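Side-chain contacts in type I modular polyketide synthase (Streptomyces albus subsp. albus, PDB 6IYR), which probably selects an acyl extender unit, such as malonyl, from its coenzyme A thioester and transfers it to an acyl carrier protein in salinomycin biosynthesis: residues F63-G68 with G99-L104; A78-R83 with D449-R454; E145-D148 with F153-R156; S242-K247 with S336-I341; V348-T353 with A366-R371. All blocks are in the same frame, centred on the assembly; numbering follows the deposited sequence.

Contact 1: F63-G68 with G99-L104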
# COMPACT_ATOMS: atom_id res chain seq x y z
N PHE A 63 -36.69 -7.18 4.59
CA PHE A 63 -37.18 -6.12 3.77
C PHE A 63 -36.93 -6.35 2.28
O PHE A 63 -37.82 -6.11 1.48
CB PHE A 63 -36.53 -4.81 4.20
CG PHE A 63 -36.63 -3.74 3.18
CD1 PHE A 63 -37.72 -2.91 3.15
CD2 PHE A 63 -35.65 -3.57 2.23
CE1 PHE A 63 -37.83 -1.92 2.21
CE2 PHE A 63 -35.74 -2.58 1.29
CZ PHE A 63 -36.84 -1.75 1.28
N THR A 64 -35.74 -6.80 1.90
CA THR A 64 -35.46 -7.03 0.49
C THR A 64 -36.22 -8.22 -0.08
O THR A 64 -36.54 -8.24 -1.24
CB THR A 64 -33.98 -6.95 0.03
OG1 THR A 64 -33.42 -8.24 -0.12
CG2 THR A 64 -33.14 -6.14 0.93
N ARG A 65 -36.51 -9.19 0.76
CA ARG A 65 -37.25 -10.36 0.33
C ARG A 65 -38.64 -9.98 -0.18
O ARG A 65 -39.10 -10.55 -1.14
CB ARG A 65 -37.40 -11.34 1.48
CG ARG A 65 -36.20 -12.22 1.74
CD ARG A 65 -36.45 -13.08 2.96
NE ARG A 65 -35.25 -13.74 3.41
CZ ARG A 65 -34.86 -13.77 4.67
NH1 ARG A 65 -35.59 -13.20 5.60
NH2 ARG A 65 -33.74 -14.40 5.00
N GLY A 66 -39.30 -9.04 0.47
CA GLY A 66 -40.60 -8.61 0.04
C GLY A 66 -40.59 -7.41 -0.89
O GLY A 66 -41.63 -6.93 -1.27
N GLU A 67 -39.41 -6.90 -1.19
CA GLU A 67 -39.31 -5.71 -2.02
C GLU A 67 -39.69 -5.71 -3.50
O GLU A 67 -40.42 -4.83 -3.92
CB GLU A 67 -37.98 -5.02 -1.83
CG GLU A 67 -38.08 -3.57 -2.20
CD GLU A 67 -39.47 -3.07 -1.97
OE1 GLU A 67 -39.98 -3.28 -0.85
OE2 GLU A 67 -40.07 -2.51 -2.92
N GLY A 68 -39.27 -6.68 -4.29
CA GLY A 68 -39.66 -6.63 -5.69
C GLY A 68 -38.92 -5.61 -6.52
O GLY A 68 -37.90 -5.91 -7.11
N GLY A 99 -28.35 -10.40 -5.29
CA GLY A 99 -27.00 -10.36 -4.71
C GLY A 99 -27.02 -9.86 -3.28
O GLY A 99 -26.42 -10.47 -2.40
N PHE A 100 -27.81 -8.81 -3.02
CA PHE A 100 -28.02 -8.37 -1.66
C PHE A 100 -28.62 -9.43 -0.76
O PHE A 100 -28.23 -9.56 0.41
CB PHE A 100 -28.88 -7.13 -1.66
CG PHE A 100 -28.15 -5.93 -2.14
CD1 PHE A 100 -27.07 -5.44 -1.42
CD2 PHE A 100 -28.43 -5.39 -3.38
CE1 PHE A 100 -26.36 -4.35 -1.88
CE2 PHE A 100 -27.69 -4.33 -3.87
CZ PHE A 100 -26.65 -3.81 -3.12
N LEU A 101 -29.51 -10.23 -1.31
CA LEU A 101 -30.12 -11.29 -0.51
C LEU A 101 -29.08 -12.32 -0.09
O LEU A 101 -29.03 -12.72 1.07
CB LEU A 101 -31.27 -11.95 -1.30
CG LEU A 101 -32.74 -11.84 -0.86
CD1 LEU A 101 -33.05 -10.66 0.03
CD2 LEU A 101 -33.66 -11.85 -2.08
N THR A 102 -28.32 -12.83 -1.05
CA THR A 102 -27.30 -13.80 -0.76
C THR A 102 -26.30 -13.27 0.25
O THR A 102 -25.90 -13.97 1.17
CB THR A 102 -26.56 -14.17 -2.04
OG1 THR A 102 -27.51 -14.64 -3.00
CG2 THR A 102 -25.49 -15.21 -1.79
N ALA A 103 -25.91 -12.01 0.10
CA ALA A 103 -24.90 -11.43 1.00
C ALA A 103 -25.47 -11.18 2.40
O ALA A 103 -24.88 -11.58 3.39
CB ALA A 103 -24.37 -10.14 0.40
N LEU A 104 -26.70 -10.67 2.48
CA LEU A 104 -27.31 -10.43 3.79
C LEU A 104 -27.61 -11.70 4.58
O LEU A 104 -27.61 -11.71 5.80
CB LEU A 104 -28.57 -9.61 3.65
CG LEU A 104 -28.34 -8.16 3.23
CD1 LEU A 104 -29.61 -7.57 2.64
CD2 LEU A 104 -27.86 -7.33 4.40

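Contact 2: A78-R83 with D449-R454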
# COMPACT_ATOMS: atom_id res chain seq x y z
N ALA A 78 -30.25 5.50 2.25
CA ALA A 78 -31.07 5.48 3.43
C ALA A 78 -30.32 4.91 4.61
O ALA A 78 -30.63 5.21 5.74
CB ALA A 78 -32.29 4.64 3.15
N LEU A 79 -29.39 4.00 4.34
CA LEU A 79 -28.65 3.37 5.41
C LEU A 79 -27.60 4.29 6.01
O LEU A 79 -27.30 4.18 7.18
CB LEU A 79 -28.04 2.05 4.94
CG LEU A 79 -28.98 0.88 4.67
CD1 LEU A 79 -28.31 -0.23 3.89
CD2 LEU A 79 -29.58 0.34 5.95
N THR A 80 -27.05 5.19 5.20
CA THR A 80 -26.01 6.12 5.64
C THR A 80 -26.47 7.53 5.97
O THR A 80 -27.48 7.72 6.64
CB THR A 80 -24.80 6.16 4.68
OG1 THR A 80 -25.24 6.55 3.37
CG2 THR A 80 -24.13 4.82 4.60
N ARG A 81 -25.70 8.50 5.47
CA ARG A 81 -25.89 9.95 5.66
C ARG A 81 -25.76 10.41 7.12
O ARG A 81 -24.73 10.19 7.76
CB ARG A 81 -27.26 10.37 5.12
CG ARG A 81 -27.40 10.21 3.61
CD ARG A 81 -28.74 10.67 3.07
NE ARG A 81 -28.86 10.44 1.63
CZ ARG A 81 -29.96 10.65 0.93
NH1 ARG A 81 -31.06 11.09 1.53
NH2 ARG A 81 -29.98 10.41 -0.37
N SER A 82 -26.81 11.03 7.62
CA SER A 82 -26.80 11.57 8.97
C SER A 82 -26.55 10.55 10.07
O SER A 82 -25.88 10.85 11.05
CB SER A 82 -28.12 12.30 9.25
OG SER A 82 -29.20 11.39 9.26
N ARG A 83 -27.09 9.34 9.93
CA ARG A 83 -26.93 8.35 10.99
C ARG A 83 -25.46 8.06 11.30
O ARG A 83 -24.66 7.77 10.40
CB ARG A 83 -27.65 7.06 10.63
CG ARG A 83 -29.16 7.19 10.56
CD ARG A 83 -29.89 5.89 10.24
NE ARG A 83 -31.33 6.09 10.12
CZ ARG A 83 -32.18 5.14 9.74
NH1 ARG A 83 -31.73 3.93 9.44
NH2 ARG A 83 -33.47 5.41 9.65
N ASP A 449 -16.29 7.89 3.52
CA ASP A 449 -17.48 8.65 3.22
C ASP A 449 -18.24 8.01 2.07
O ASP A 449 -17.86 8.12 0.90
CB ASP A 449 -17.10 10.07 2.84
CG ASP A 449 -18.32 10.95 2.57
OD1 ASP A 449 -19.47 10.50 2.75
OD2 ASP A 449 -18.15 12.08 2.10
N TRP A 450 -19.31 7.29 2.40
CA TRP A 450 -19.97 6.45 1.41
C TRP A 450 -20.65 7.20 0.28
O TRP A 450 -20.78 6.66 -0.81
CB TRP A 450 -20.91 5.48 2.09
CG TRP A 450 -20.13 4.46 2.85
CD1 TRP A 450 -20.01 4.37 4.18
CD2 TRP A 450 -19.33 3.41 2.29
NE1 TRP A 450 -19.19 3.32 4.51
CE2 TRP A 450 -18.79 2.69 3.37
CE3 TRP A 450 -19.03 3.00 0.99
CZ2 TRP A 450 -17.97 1.57 3.18
CZ3 TRP A 450 -18.27 1.87 0.81
CH2 TRP A 450 -17.72 1.18 1.90
N ASP A 451 -20.94 8.48 0.50
CA ASP A 451 -21.41 9.37 -0.56
C ASP A 451 -20.46 9.46 -1.76
O ASP A 451 -20.90 9.78 -2.87
CB ASP A 451 -21.64 10.78 0.01
CG ASP A 451 -22.84 10.84 0.97
OD1 ASP A 451 -23.69 9.94 0.92
OD2 ASP A 451 -22.92 11.78 1.79
N THR A 452 -19.17 9.15 -1.57
CA THR A 452 -18.20 9.40 -2.62
C THR A 452 -18.17 8.25 -3.60
O THR A 452 -17.52 8.34 -4.65
CB THR A 452 -16.80 9.68 -2.03
OG1 THR A 452 -16.35 8.56 -1.23
CG2 THR A 452 -16.86 10.92 -1.14
N VAL A 453 -18.86 7.17 -3.25
CA VAL A 453 -18.97 6.02 -4.12
C VAL A 453 -20.31 6.03 -4.84
O VAL A 453 -21.35 5.83 -4.24
CB VAL A 453 -18.91 4.72 -3.32
CG1 VAL A 453 -19.28 3.54 -4.23
CG2 VAL A 453 -17.54 4.56 -2.69
N ARG A 454 -20.27 6.21 -6.14
CA ARG A 454 -21.49 6.46 -6.86
C ARG A 454 -21.89 5.27 -7.69
O ARG A 454 -21.05 4.53 -8.21
CB ARG A 454 -21.36 7.72 -7.71
CG ARG A 454 -21.43 9.00 -6.89
CD ARG A 454 -21.56 10.23 -7.78
NE ARG A 454 -20.96 11.42 -7.17
CZ ARG A 454 -20.51 12.48 -7.83
NH1 ARG A 454 -20.60 12.55 -9.16
NH2 ARG A 454 -19.96 13.49 -7.17

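Contact 3: E145-D148 with F153-R156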
# COMPACT_ATOMS: atom_id res chain seq x y z
N GLU A 145 -8.28 -1.35 -14.69
CA GLU A 145 -9.74 -1.40 -14.58
C GLU A 145 -10.26 -0.16 -13.85
O GLU A 145 -11.32 0.35 -14.17
CB GLU A 145 -10.21 -2.65 -13.83
CG GLU A 145 -9.82 -4.00 -14.45
CD GLU A 145 -9.99 -5.20 -13.48
OE1 GLU A 145 -8.93 -5.73 -12.95
OE2 GLU A 145 -11.18 -5.61 -13.29
N LEU A 146 -9.46 0.38 -12.94
CA LEU A 146 -9.90 1.53 -12.17
C LEU A 146 -10.01 2.77 -13.02
O LEU A 146 -10.70 3.71 -12.68
CB LEU A 146 -8.93 1.80 -11.04
CG LEU A 146 -9.29 1.52 -9.61
CD1 LEU A 146 -8.25 2.21 -8.76
CD2 LEU A 146 -10.71 1.92 -9.21
N LEU A 147 -9.18 2.84 -14.04
CA LEU A 147 -9.25 3.96 -14.93
C LEU A 147 -10.70 4.24 -15.29
O LEU A 147 -11.07 5.40 -15.44
CB LEU A 147 -8.45 3.67 -16.20
CG LEU A 147 -7.07 4.31 -16.22
CD1 LEU A 147 -6.64 4.74 -14.84
CD2 LEU A 147 -6.03 3.40 -16.84
N ASP A 148 -11.52 3.20 -15.39
CA ASP A 148 -12.89 3.40 -15.88
C ASP A 148 -13.89 3.62 -14.77
O ASP A 148 -14.90 4.27 -14.96
CB ASP A 148 -13.32 2.27 -16.78
CG ASP A 148 -13.07 2.60 -18.23
OD1 ASP A 148 -11.93 2.98 -18.57
OD2 ASP A 148 -14.04 2.60 -19.01
N PHE A 153 -8.91 8.45 -9.73
CA PHE A 153 -7.78 7.66 -10.22
C PHE A 153 -7.32 8.09 -11.57
O PHE A 153 -6.13 8.29 -11.79
CB PHE A 153 -8.08 6.17 -10.26
CG PHE A 153 -6.85 5.34 -10.42
CD1 PHE A 153 -5.89 5.27 -9.39
CD2 PHE A 153 -6.52 4.83 -11.64
CE1 PHE A 153 -4.72 4.54 -9.55
CE2 PHE A 153 -5.36 4.07 -11.82
CZ PHE A 153 -4.44 3.97 -10.79
N ALA A 154 -8.26 8.29 -12.48
CA ALA A 154 -7.87 8.50 -13.85
C ALA A 154 -7.18 9.84 -13.97
O ALA A 154 -6.30 10.03 -14.82
CB ALA A 154 -9.07 8.44 -14.77
N SER A 155 -7.58 10.79 -13.16
CA SER A 155 -7.06 12.11 -13.39
C SER A 155 -5.73 12.31 -12.63
O SER A 155 -4.82 12.95 -13.13
CB SER A 155 -8.11 13.17 -13.05
OG SER A 155 -7.70 13.90 -11.93
N ARG A 156 -5.61 11.70 -11.47
CA ARG A 156 -4.33 11.69 -10.76
C ARG A 156 -3.25 10.91 -11.51
O ARG A 156 -2.12 11.37 -11.64
CB ARG A 156 -4.52 11.11 -9.37
CG ARG A 156 -3.33 11.33 -8.44
CD ARG A 156 -2.89 12.78 -8.45
NE ARG A 156 -2.09 13.07 -7.28
CZ ARG A 156 -1.35 14.16 -7.13
NH1 ARG A 156 -0.66 14.36 -6.03
NH2 ARG A 156 -1.30 15.06 -8.09

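Contact 4: S242-K247 with S336-I341. With PO4 (phosphate ion), chain B.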
# COMPACT_ATOMS: atom_id res chain seq x y z
N SER A 242 11.85 9.55 -8.95
CA SER A 242 11.45 8.18 -9.19
C SER A 242 12.14 7.66 -10.44
O SER A 242 12.75 6.59 -10.42
CB SER A 242 9.93 8.04 -9.33
OG SER A 242 9.61 6.69 -9.68
N ALA A 243 12.07 8.44 -11.50
CA ALA A 243 12.51 8.02 -12.79
C ALA A 243 14.03 7.99 -12.87
O ALA A 243 14.62 7.12 -13.51
CB ALA A 243 11.96 8.95 -13.84
N LEU A 244 14.66 8.99 -12.28
CA LEU A 244 16.11 9.18 -12.47
C LEU A 244 16.88 8.29 -11.48
O LEU A 244 17.94 7.74 -11.79
CB LEU A 244 16.46 10.66 -12.30
CG LEU A 244 16.56 11.50 -13.57
CD1 LEU A 244 15.72 11.06 -14.75
CD2 LEU A 244 16.48 13.00 -13.35
N ARG A 245 16.31 8.05 -10.32
CA ARG A 245 16.93 7.09 -9.43
C ARG A 245 16.85 5.68 -9.99
O ARG A 245 17.81 4.93 -9.89
CB ARG A 245 16.28 7.18 -8.09
CG ARG A 245 16.82 6.32 -6.97
CD ARG A 245 15.61 5.62 -6.44
NE ARG A 245 15.64 5.26 -5.04
CZ ARG A 245 15.21 4.06 -4.64
NH1 ARG A 245 14.90 3.09 -5.55
NH2 ARG A 245 15.14 3.82 -3.34
N ALA A 246 15.74 5.36 -10.66
CA ALA A 246 15.55 4.06 -11.28
C ALA A 246 16.48 3.86 -12.46
O ALA A 246 17.05 2.76 -12.66
CB ALA A 246 14.11 3.86 -11.73
N LYS A 247 16.71 4.92 -13.22
CA LYS A 247 17.68 4.80 -14.29
C LYS A 247 19.08 4.51 -13.75
O LYS A 247 19.81 3.77 -14.35
CB LYS A 247 17.73 6.06 -15.13
CG LYS A 247 16.54 6.21 -16.04
CD LYS A 247 16.86 7.11 -17.20
CE LYS A 247 15.80 8.16 -17.37
NZ LYS A 247 14.63 7.52 -18.01
N SER A 336 23.98 13.90 -8.42
CA SER A 336 24.00 14.89 -9.47
C SER A 336 22.65 14.98 -10.24
O SER A 336 22.15 16.08 -10.51
CB SER A 336 25.13 14.59 -10.42
OG SER A 336 25.07 15.43 -11.53
N ALA A 337 22.06 13.83 -10.55
CA ALA A 337 20.77 13.78 -11.26
C ALA A 337 19.69 14.60 -10.53
O ALA A 337 18.83 15.19 -11.16
CB ALA A 337 20.30 12.33 -11.41
N LEU A 338 19.69 14.51 -9.21
CA LEU A 338 18.67 15.11 -8.38
C LEU A 338 19.07 16.43 -7.69
O LEU A 338 18.40 16.87 -6.76
CB LEU A 338 18.32 14.13 -7.26
CG LEU A 338 17.35 12.99 -7.56
CD1 LEU A 338 17.12 12.73 -9.03
CD2 LEU A 338 17.77 11.77 -6.81
N SER A 339 20.13 17.07 -8.13
CA SER A 339 20.58 18.28 -7.45
C SER A 339 19.53 19.39 -7.50
O SER A 339 19.53 20.28 -6.66
CB SER A 339 21.88 18.80 -8.06
OG SER A 339 21.62 19.19 -9.40
N GLY A 340 18.66 19.36 -8.50
CA GLY A 340 17.75 20.47 -8.75
C GLY A 340 16.40 20.42 -8.05
O GLY A 340 15.64 21.37 -8.13
N ILE A 341 16.06 19.33 -7.36
CA ILE A 341 14.73 19.28 -6.77
C ILE A 341 14.61 20.31 -5.64
O ILE A 341 15.61 20.67 -5.03
CB ILE A 341 14.37 17.85 -6.25
CG1 ILE A 341 15.38 17.38 -5.21
CG2 ILE A 341 14.37 16.87 -7.41
CD1 ILE A 341 15.04 16.01 -4.61
P PO4 B . 14.04 -0.60 -4.02
O1 PO4 B . 13.15 -1.75 -4.41
O2 PO4 B . 15.11 -0.08 -5.00
O3 PO4 B . 13.05 0.52 -3.76
O4 PO4 B . 14.82 -1.10 -2.83

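Contact 5: V348-T353 with A366-R371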
# COMPACT_ATOMS: atom_id res chain seq x y z
N VAL A 348 1.35 16.47 5.33
CA VAL A 348 0.97 15.27 6.06
C VAL A 348 2.21 14.73 6.73
O VAL A 348 3.26 14.63 6.11
CB VAL A 348 0.41 14.15 5.13
CG1 VAL A 348 0.04 12.93 5.97
CG2 VAL A 348 -0.80 14.62 4.34
N PRO A 349 2.11 14.39 8.02
CA PRO A 349 3.26 13.88 8.71
C PRO A 349 3.92 12.73 7.93
O PRO A 349 3.22 11.79 7.47
CB PRO A 349 2.67 13.38 10.02
CG PRO A 349 1.50 14.32 10.29
CD PRO A 349 0.98 14.68 8.92
N PHE A 350 5.26 12.79 7.83
CA PHE A 350 6.07 11.82 7.08
C PHE A 350 7.11 11.23 8.03
O PHE A 350 8.01 11.93 8.53
CB PHE A 350 6.72 12.53 5.89
CG PHE A 350 7.60 11.65 5.02
CD1 PHE A 350 8.84 11.21 5.48
CD2 PHE A 350 7.31 11.47 3.69
CE1 PHE A 350 9.64 10.41 4.68
CE2 PHE A 350 8.14 10.75 2.85
CZ PHE A 350 9.32 10.22 3.34
N LEU A 351 6.91 9.96 8.38
CA LEU A 351 7.79 9.26 9.26
C LEU A 351 8.84 8.49 8.44
O LEU A 351 8.53 7.53 7.75
CB LEU A 351 7.02 8.35 10.19
CG LEU A 351 7.86 7.47 11.11
CD1 LEU A 351 8.86 8.28 11.91
CD2 LEU A 351 6.95 6.67 12.04
N SER A 352 10.07 8.98 8.46
CA SER A 352 11.16 8.41 7.66
C SER A 352 11.52 7.04 8.15
O SER A 352 11.79 6.80 9.34
CB SER A 352 12.39 9.30 7.72
OG SER A 352 13.46 8.76 6.96
N THR A 353 11.55 6.11 7.22
CA THR A 353 12.06 4.78 7.53
C THR A 353 13.58 4.74 7.30
O THR A 353 14.23 3.72 7.54
CB THR A 353 11.37 3.73 6.67
OG1 THR A 353 11.54 4.06 5.29
CG2 THR A 353 9.89 3.68 6.99
N ALA A 366 18.52 15.60 -2.49
CA ALA A 366 19.27 14.56 -3.23
C ALA A 366 20.00 13.60 -2.31
O ALA A 366 19.95 12.37 -2.50
CB ALA A 366 20.24 15.18 -4.23
N GLU A 367 20.57 14.14 -1.25
CA GLU A 367 21.36 13.37 -0.33
C GLU A 367 20.43 12.43 0.43
O GLU A 367 20.81 11.30 0.70
CB GLU A 367 22.16 14.29 0.60
CG GLU A 367 22.89 13.59 1.75
CD GLU A 367 24.02 12.65 1.32
OE1 GLU A 367 24.18 11.57 1.96
OE2 GLU A 367 24.77 12.98 0.37
N TYR A 368 19.27 12.92 0.87
CA TYR A 368 18.26 12.05 1.46
C TYR A 368 17.95 10.86 0.53
O TYR A 368 17.84 9.74 0.99
CB TYR A 368 16.95 12.79 1.77
CG TYR A 368 15.97 11.93 2.50
CD1 TYR A 368 16.01 11.84 3.87
CD2 TYR A 368 15.06 11.14 1.81
CE1 TYR A 368 15.12 11.03 4.55
CE2 TYR A 368 14.20 10.27 2.48
CZ TYR A 368 14.24 10.21 3.84
OH TYR A 368 13.37 9.37 4.54
N TRP A 369 17.68 11.14 -0.73
CA TRP A 369 17.25 10.09 -1.64
C TRP A 369 18.38 9.11 -1.87
O TRP A 369 18.14 7.90 -1.90
CB TRP A 369 16.66 10.66 -2.95
CG TRP A 369 15.40 11.40 -2.69
CD1 TRP A 369 15.20 12.73 -2.79
CD2 TRP A 369 14.23 10.87 -2.02
NE1 TRP A 369 14.00 13.08 -2.23
CE2 TRP A 369 13.38 11.96 -1.75
CE3 TRP A 369 13.81 9.59 -1.65
CZ2 TRP A 369 12.13 11.81 -1.16
CZ3 TRP A 369 12.60 9.43 -0.99
CH2 TRP A 369 11.74 10.54 -0.81
N TYR A 370 19.63 9.58 -1.91
CA TYR A 370 20.75 8.65 -1.85
C TYR A 370 20.78 7.82 -0.58
O TYR A 370 21.04 6.60 -0.64
CB TYR A 370 22.11 9.32 -2.05
CG TYR A 370 23.24 8.32 -1.94
CD1 TYR A 370 23.44 7.39 -2.92
CD2 TYR A 370 24.00 8.22 -0.78
CE1 TYR A 370 24.43 6.43 -2.81
CE2 TYR A 370 24.99 7.25 -0.65
CZ TYR A 370 25.18 6.34 -1.68
OH TYR A 370 26.16 5.38 -1.59
N ARG A 371 20.63 8.45 0.57
CA ARG A 371 20.61 7.69 1.80
C ARG A 371 19.57 6.63 1.83
O ARG A 371 19.74 5.62 2.52
CB ARG A 371 20.40 8.58 3.02
CG ARG A 371 21.68 9.08 3.65
CD ARG A 371 21.40 9.80 4.97
NE ARG A 371 22.45 10.76 5.27
CZ ARG A 371 22.43 12.05 4.94
NH1 ARG A 371 23.47 12.82 5.24
NH2 ARG A 371 21.36 12.58 4.34

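Contact 1: F63-G68 with G99-L104
The backbones of Thr64, near the end of helix 50-65, and Leu101, on helix 97-108, come closest at 6.9 Å between their CA atoms, and the two side chains pass one another antiparallel. The CA-CB bond of Leu101 runs past the facing segment, but its CD1 reaches toward it. As modelled, that methyl stands 3.9 Å from CG of Arg65 and 3.8 Å from Arg65 N, against the start of the arginine's extended chain. The fit at Thr64 is doubtful: OG1 is placed too near the same methyl, and neither chi1 of Thr64 (101°) nor chi1 of Leu101 (-114°) is close to a staggered value, so both rotamers are uncertain. A looser touch, CG2 of Thr64 at 4.2 Å from CD1 of Leu104, shares the uncertainty of the threonine torsion. Two helices thus meet beside strands 41-47 and 88-94, where Thr64 and Leu104 touch Trp43 and Phe100 stacks on it, a small alpha/beta unit consistent with the linker that joins ketosynthase and acyltransferase in modular synthases. The apolar stem of Arg65 belongs to this seam, whereas its guanidinium turns to a salt bridge with Asp105; the backbone O of Arg65 accepts a hydrogen bond from Arg97.

Contact 2: A78-R83 with D449-R454
The indole of Trp450 is met obliquely by the methyl of Thr80, while the ring of Trp442 packs with it edge-to-face. The Thr80 and Trp450 side chains run roughly perpendicular. CG2 of Thr80 is 4.1 Å from CB of Trp450 and 4.2 Å from CD1, so the methyl lodges where the indole joins its stem. At chi1 58° the threonine hydroxyl sits between backbone N and carbonyl carbon, where OG1 makes a weak hydrogen bond to Ala76 O, and the methyl faces the tryptophan. Thr80 also opens a type II' beta turn to Arg83. The contact brings the C-terminal segment 449-454 back to the loop after helix 72-79, Thr80 and Trp450 both touching Thr44 of strand 41-47. Within 449-454 the 3-10 turn is drawn together by Asp449 O, which accepts from both Thr452 OG1, at 2.6 Å, and Thr452 N, at 3.0 Å. Arg81 NE and Asp451 OD1, 5.2 Å apart, are too distant for a salt bridge. With no hydrogen bond bridging the segments, the chemistry implies a small surface contact resting mainly on the Thr80 methyl against the stem and CD1 of Trp450, with Asp451 at its border and probably only a weak, solvent-screened attraction from the charges.

Contact 3: E145-D148 with F153-R156
Leu146 and Phe153 meet through a CH-pi contact: CD1 of the leucine lies over one face of the ring, 4.0 Å from its centroid and 20° off the ring normal. It is displaced toward the rim, so that its nearest ring atom is CG, at 3.8 Å. The leucine CB follows alongside, 3.9 Å from CD2 of Phe153. Phe153 presents this face because its CG stands anti to the backbone N (chi1 -165°), which swings the ring toward the short helix.

Edge packing is the second kind of interaction. CD1 of Leu147 comes to the ring margin near its plane, 3.2 Å from CD2 of Phe153, which is tight for two carbons. The CB of Leu147 starts out away from the other segment, and chi1 (-101°) and chi2 (17°), both off staggered values, together bring the methyl back; the closeness and the torsions suggest local strain or an imprecisely modelled leucine. Ala154 adds a backbone touch, its CB lying 3.7 Å from Leu147 O, where the backbones are nearest.

Leu146 and Phe153 both also pack on Leu202 of helix 188-208, while Ser150 OG bonds Phe153 N at the beginning of helix 151-164. A short, weakly bonded helical turn leading into helix 151-164, with an aromatic ring packed between them, is a tight junction between two consecutive helices, here set in the hydrolase-like part of the acyltransferase fold.

Contact 4: S242-K247 with S336-I341
Leu244, on helix 235-248, packs against the end of helix 331-337 through its near atoms. Its CB lies 3.9 Å from CD1 of Leu338 and 4.3 Å from CB of Ala337, and its CD2 reaches Ala337 O at 3.9 Å. Leu338 is buried; its CA-CB bond runs past the facing helix, but CD1 comes in toward Leu244. Val241, a turn before Leu244 on helix 235-248, also touches Leu338. The turn after helix 331-337 is the looser, solvent-facing part: Ser339 and Gly340 are exposed there, in a type I beta turn from Leu338 to Ile341 whose closing backbone bond is weak.

Arg245, next to Leu244, turns to a different, buried side of the helix, toward a phosphate ion probably from the crystallisation liquor. CG is anti to the backbone N (chi1 -176°) and the chain bends at chi2, carrying the guanidinium away from the leucine cluster. The anion lies at its edge, NH1 giving O2 a 3.2 Å hydrogen bond with an N-H...O angle of 145°. NH2 bonds Asn372 OD1 and, weakly, Ser220 OG. Tyr320, Ser322, His323 and the N of Gln221 also hold the phosphate, consistent with the acyltransferase active site, in whose relatives an arginine receives the extender carboxylate beside the nucleophile elbow.

Contact 5: V348-T353 with A366-R371
Tyr368 reaches across from helix 366-374 to meet Phe350 of the weak strand 350-351 and Ser352 just after it, and its ring can be followed outward. From CB, with CG anti to the backbone N (chi1 -174°), the side chain heads straight for the other segment. At the near end of the ring, CD2 stands 3.8 Å above the indole plane of Trp369, over its centre, so that the tyrosine's edge is set on the indole face. Farther out, CE1 and CZ come within 3.7 and 3.5 Å of OG of Ser352, which approaches at the ring edge, in plane. The OH is the terminus: Ser352 OG donates to it in a very short hydrogen bond of 2.5 Å, with CB of the serine 3.3 Å away. The OH also lies at the edge of the Phe350 ring, near its plane, 3.9 Å from CE1.

Both oxygens are well employed. The serine OG, anti to its own N, accepts from the N-H groups of Val354 and Thr355, the first bond forming an ST turn, and then donates to the tyrosine. The tyrosine OH in turn is bonded to Glu223 OE1, whose other carboxylate oxygen takes Thr353 N. The polar centre is therefore a chain of hydrogen bonds in a buried setting, and the acidic end would probably polarise both hydroxyls. Glu223 directly follows Gly222, so this network adjoins what is probably the GxSxG nucleophile elbow, a hallmark of the hydrolase-like acyltransferase fold, with Thr353 OG1 bonding it directly at Gly218 O.

How the contacts relate
The five contacts grade from surface to core. Contact 2 is a surface touch and contacts 1, 3 and 4 are partly buried, but contact 5 is fully buried and is the one with a hydrogen bond between its segments. Contacts 1 and 2 lie on one side of the chain, both beside strand 41-47, about 19 Å apart between centres; contact 4 lies on the opposite side from both. Contacts 3 and 1 rely on leucine methyls, contact 3 against a ring. Contacts 4 and 5 join directly, for Leu338 packs on Ala366 and Trp369, and Ile341 on Trp369; together they flank the probable active site, one by an arginine at the phosphate and the other by a serine-tyrosine-glutamate network next to the probable elbow.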